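Local coordinates for 49 protein (Murid herpesvirus 4, PDB 6A4V), which interacts with the host poly(ADP-ribose) polymerase 1 and facilitates replication of this gammaherpesvirus, probably through that interaction, at residues B[91-96]-B[221-226]; B[181-186]-B[195-200]. All coordinates share one frame; numbering follows the deposited sequence.

Interaction 1. Residues B[91-96]-B[221-226]; sequences PHLREL and VYWVSV
L96 carries its CG anti to the backbone N (chi1 171°), which sends both methyls across toward W223. The W223 indole, with CG anti to its own carbonyl carbon (chi1 -74°), swings out to meet them. The two side chains cross at about a right angle. CD1 of L96 lies over one face of the indole, 3.9 Å from the centroid of the six-membered ring of W223 and almost on the ring normal. This is a CH-pi contact. CD2 of L96 covers the same face nearer the five-membered ring, 4.0 Å from CG of W223. One leucine therefore spans the length of the indole with its two branches. On the opposite face, toward the rim, lies CD2 of the neighbouring Y222.

L93, one helical turn earlier, meets the indole differently. Its CD2 comes in obliquely, 3.8 Å from CZ3 of W223. The same methyl also reaches CG1 of V226 at 4.4 Å, a looser touch. No hydrogen bond crosses the contact; it is apolar and buried. Within 221-226, S225 OG and S225 N both donate to V221 O, from opposite faces of its carbonyl plane. The bond from S225 OG, 2.7 Å to V221 O, gives the buried hydroxyl a partner.

The two helices run nearly antiparallel, with local axes 10.5 Å apart at closest approach. L93, L96 and W223 fill the space between the two axes. The contact thus joins helix 89-104 to helix 213-235 in an all-helical packing. L93 also touches F227 and F230 further along helix 213-235. V221 and V224 face helices 131-146 and 161-168, while W223 also packs on L199 and S202 of helix 195-203.

Interaction 2. Residues B[181-186]-B[195-200]; sequences SSMLDN and FKTFLK
M183 lies alongside the F198 ring, the two side chains running past each other in opposite directions. Its CB is 3.7 Å from CE1 of F198. The sulfur sits 5.3 Å from the centroid of the F198 ring, 38° off the ring normal. This is an oblique Met-aromatic contact. The methionine chain bends at chi2 (-84°), which carries the sulfur toward helix 195-203. There SD of M183 is 4.2 Å from CG2 of T197. The terminal methyl CE of M183 is modelled too close to the F198 ring, so its place, and any touch it makes on T197, is doubtful.

The contact joins the last turn of helix 173-184 to the first turns of helix 195-203. Only a short connection, with the small strand 192-193, separates them in sequence. Y193 of that strand touches both M183 and F198, so the connection packs against the contact it spans.

T197 divides its roles. Its CG2, anti to the backbone N, faces the methionine, while OG1 is hydrogen-bonded to OD1 of N194, just before the helix. L184 adds a looser touch, with CD2 4.4 Å from CE1 of F198. Elsewhere L184 packs on L229 of helix 213-235 and on H162 and C165 of helix 161-168.

How the interactions relate
Interactions 1 and 2 have centres about 12 Å apart and meet through several side chains. Along the chain, interaction 2 lies inside the loop closed by interaction 1. Helices 195-203 and 213-235 are consecutive, and each gives a segment to one contact. Y222 OH lies 2.5 Å from F198 O, a probable hydrogen bond between them. CG2 of V226 packs on CD1 of F198 at 3.5 Å, and CH2 of W223 on CE1 of F195 at 3.6 Å. H92 meets the F195 ring with planes at about 80°. Both contacts also border the second subunit: L96 and L199 each pack on E300 of that chain.

Interaction 1. Residues B[91-96]-B[221-226]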
# COMPACT_ATOMS: atom_id res chain seq x y z
N PRO B 91 8.62 16.47 6.60
CA PRO B 91 7.94 16.88 7.83
C PRO B 91 7.89 15.74 8.86
O PRO B 91 8.15 15.92 10.01
CB PRO B 91 6.53 17.21 7.35
CG PRO B 91 6.70 17.60 5.91
CD PRO B 91 7.78 16.67 5.41
N HIS B 92 7.56 14.54 8.41
CA HIS B 92 7.53 13.40 9.32
C HIS B 92 8.91 13.14 9.96
O HIS B 92 9.05 13.01 11.18
CB HIS B 92 7.12 12.16 8.59
CG HIS B 92 6.98 11.00 9.49
ND1 HIS B 92 5.89 10.86 10.32
CD2 HIS B 92 7.73 9.89 9.61
CE1 HIS B 92 6.06 9.77 11.03
NE2 HIS B 92 7.14 9.10 10.54
N LEU B 93 9.91 13.01 9.10
CA LEU B 93 11.28 12.75 9.52
C LEU B 93 11.75 13.87 10.44
O LEU B 93 12.31 13.62 11.49
CB LEU B 93 12.19 12.58 8.32
CG LEU B 93 12.14 11.20 7.68
CD1 LEU B 93 12.63 11.27 6.27
CD2 LEU B 93 12.97 10.21 8.47
N ARG B 94 11.35 15.09 10.18
CA ARG B 94 11.80 16.13 11.13
C ARG B 94 11.20 15.86 12.50
O ARG B 94 11.86 15.83 13.55
CB ARG B 94 11.39 17.50 10.62
CG ARG B 94 12.38 18.11 9.65
CD ARG B 94 12.06 19.57 9.31
NE ARG B 94 10.64 19.84 9.15
CZ ARG B 94 10.02 19.80 7.98
NH1 ARG B 94 10.56 19.12 6.99
NH2 ARG B 94 8.85 20.38 7.81
N GLU B 95 9.88 15.73 12.48
CA GLU B 95 9.10 15.45 13.68
C GLU B 95 9.69 14.22 14.39
O GLU B 95 9.71 14.14 15.66
CB GLU B 95 7.61 15.37 13.30
CG GLU B 95 6.63 15.67 14.41
CD GLU B 95 6.69 17.05 15.07
OE1 GLU B 95 6.45 18.07 14.36
OE2 GLU B 95 6.98 17.08 16.28
N LEU B 96 10.26 13.28 13.65
CA LEU B 96 10.83 12.11 14.40
C LEU B 96 12.08 12.52 15.19
O LEU B 96 12.37 11.97 16.22
CB LEU B 96 11.16 11.00 13.41
CG LEU B 96 11.94 9.83 13.98
CD1 LEU B 96 11.83 8.63 13.05
CD2 LEU B 96 13.40 10.16 14.22
N VAL B 221 22.61 10.04 15.15
CA VAL B 221 23.49 10.18 14.08
C VAL B 221 22.81 9.59 12.86
O VAL B 221 22.86 10.15 11.77
CB VAL B 221 24.82 9.44 14.32
CG1 VAL B 221 25.46 9.02 13.01
CG2 VAL B 221 25.78 10.26 15.14
N TYR B 222 22.29 8.38 13.07
CA TYR B 222 21.74 7.55 12.00
C TYR B 222 20.55 8.31 11.39
O TYR B 222 20.46 8.44 10.21
CB TYR B 222 21.34 6.20 12.58
CG TYR B 222 20.52 5.29 11.71
CD1 TYR B 222 21.13 4.34 10.90
CD2 TYR B 222 19.14 5.32 11.73
CE1 TYR B 222 20.38 3.46 10.14
CE2 TYR B 222 18.38 4.43 10.99
CZ TYR B 222 19.01 3.51 10.17
OH TYR B 222 18.30 2.62 9.40
N TRP B 223 19.69 8.86 12.25
CA TRP B 223 18.55 9.57 11.75
C TRP B 223 18.92 10.91 11.12
O TRP B 223 18.23 11.37 10.23
CB TRP B 223 17.47 9.75 12.81
CG TRP B 223 16.78 8.44 13.04
CD1 TRP B 223 16.88 7.63 14.12
CD2 TRP B 223 15.90 7.77 12.13
NE1 TRP B 223 16.12 6.51 13.96
CE2 TRP B 223 15.49 6.58 12.75
CE3 TRP B 223 15.33 8.11 10.89
CZ2 TRP B 223 14.60 5.69 12.14
CZ3 TRP B 223 14.44 7.25 10.31
CH2 TRP B 223 14.12 6.03 10.91
N VAL B 224 20.04 11.51 11.53
CA VAL B 224 20.44 12.71 10.86
C VAL B 224 20.88 12.31 9.45
O VAL B 224 20.56 12.95 8.50
CB VAL B 224 21.57 13.46 11.60
CG1 VAL B 224 22.44 14.25 10.65
CG2 VAL B 224 21.06 14.37 12.69
N SER B 225 21.68 11.26 9.36
CA SER B 225 22.17 10.77 8.12
C SER B 225 20.97 10.44 7.20
O SER B 225 20.95 10.84 6.10
CB SER B 225 23.06 9.56 8.27
OG SER B 225 23.96 9.67 9.38
N VAL B 226 20.02 9.66 7.70
CA VAL B 226 18.87 9.30 6.94
C VAL B 226 18.15 10.58 6.51
O VAL B 226 17.73 10.71 5.39
CB VAL B 226 17.89 8.38 7.69
CG1 VAL B 226 16.61 8.23 6.88
CG2 VAL B 226 18.50 7.04 8.00

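Interaction 2. Residues B[181-186]-B[195-200]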
# COMPACT_ATOMS: atom_id res chain seq x y z
N SER B 181 26.05 1.13 6.00
CA SER B 181 26.60 1.77 4.81
C SER B 181 25.97 1.19 3.53
O SER B 181 25.88 1.90 2.52
CB SER B 181 28.13 1.75 4.82
OG SER B 181 28.65 0.78 3.93
N SER B 182 25.49 -0.06 3.55
CA SER B 182 24.73 -0.61 2.39
C SER B 182 23.39 0.13 2.21
O SER B 182 22.94 0.32 1.06
CB SER B 182 24.51 -2.09 2.51
OG SER B 182 23.58 -2.39 3.53
N MET B 183 22.75 0.48 3.35
CA MET B 183 21.55 1.35 3.40
C MET B 183 21.97 2.72 2.89
O MET B 183 21.45 3.22 1.83
CB MET B 183 21.00 1.61 4.81
CG MET B 183 20.79 0.42 5.72
SD MET B 183 19.22 -0.36 5.41
CE MET B 183 18.08 1.01 5.51
N LEU B 184 22.90 3.32 3.65
CA LEU B 184 23.27 4.73 3.55
C LEU B 184 24.06 4.99 2.27
O LEU B 184 23.86 6.01 1.65
CB LEU B 184 24.05 5.19 4.79
CG LEU B 184 23.20 5.42 6.04
CD1 LEU B 184 24.06 5.74 7.25
CD2 LEU B 184 22.16 6.52 5.81
N ASP B 185 24.98 4.10 1.89
CA ASP B 185 25.66 4.25 0.60
C ASP B 185 24.77 3.62 -0.45
O ASP B 185 24.63 2.38 -0.51
CB ASP B 185 27.05 3.61 0.55
CG ASP B 185 27.82 3.89 -0.73
OD1 ASP B 185 27.50 4.89 -1.46
OD2 ASP B 185 28.75 3.12 -1.00
N ASN B 186 24.14 4.49 -1.25
CA ASN B 186 23.13 4.06 -2.17
C ASN B 186 23.64 4.35 -3.57
O ASN B 186 22.85 4.54 -4.51
CB ASN B 186 21.79 4.73 -1.88
CG ASN B 186 21.85 6.22 -2.12
OD1 ASN B 186 22.81 6.69 -2.72
ND2 ASN B 186 20.83 6.95 -1.68
N PHE B 195 11.30 4.23 4.29
CA PHE B 195 11.31 4.52 5.70
C PHE B 195 11.13 3.30 6.61
O PHE B 195 11.80 3.17 7.61
CB PHE B 195 10.16 5.48 5.94
CG PHE B 195 9.97 5.87 7.36
CD1 PHE B 195 11.05 6.21 8.14
CD2 PHE B 195 8.69 5.98 7.89
CE1 PHE B 195 10.86 6.59 9.46
CE2 PHE B 195 8.51 6.39 9.20
CZ PHE B 195 9.59 6.69 9.98
N LYS B 196 10.14 2.46 6.32
CA LYS B 196 9.91 1.23 7.04
C LYS B 196 11.26 0.52 7.19
O LYS B 196 11.65 0.13 8.30
CB LYS B 196 8.82 0.46 6.27
CG LYS B 196 8.68 -1.02 6.53
CD LYS B 196 7.36 -1.60 6.00
CE LYS B 196 6.14 -0.99 6.66
NZ LYS B 196 5.09 -1.99 7.02
N THR B 197 12.02 0.41 6.10
CA THR B 197 13.34 -0.24 6.21
C THR B 197 14.30 0.53 7.12
O THR B 197 15.06 -0.09 7.87
CB THR B 197 13.89 -0.49 4.82
OG1 THR B 197 12.82 -1.22 4.21
CG2 THR B 197 15.18 -1.26 4.83
N PHE B 198 14.32 1.85 7.08
CA PHE B 198 15.35 2.55 7.86
C PHE B 198 15.00 2.40 9.35
O PHE B 198 15.92 2.33 10.19
CB PHE B 198 15.50 4.02 7.48
CG PHE B 198 16.31 4.29 6.25
CD1 PHE B 198 17.67 4.07 6.26
CD2 PHE B 198 15.73 4.77 5.09
CE1 PHE B 198 18.43 4.30 5.15
CE2 PHE B 198 16.48 4.91 3.93
CZ PHE B 198 17.84 4.75 3.99
N LEU B 199 13.69 2.36 9.63
CA LEU B 199 13.12 2.08 10.95
C LEU B 199 13.58 0.72 11.44
O LEU B 199 14.08 0.55 12.55
CB LEU B 199 11.59 2.13 10.87
CG LEU B 199 11.02 3.54 10.95
CD1 LEU B 199 9.57 3.60 10.50
CD2 LEU B 199 11.13 4.07 12.36
N LYS B 200 13.34 -0.27 10.60
CA LYS B 200 13.73 -1.61 10.91
C LYS B 200 15.19 -1.62 11.42
O LYS B 200 15.44 -2.09 12.52
CB LYS B 200 13.44 -2.47 9.69
CG LYS B 200 13.55 -3.97 9.89
CD LYS B 200 14.37 -4.66 8.83
CE LYS B 200 14.35 -6.17 8.94
NZ LYS B 200 15.01 -6.79 7.76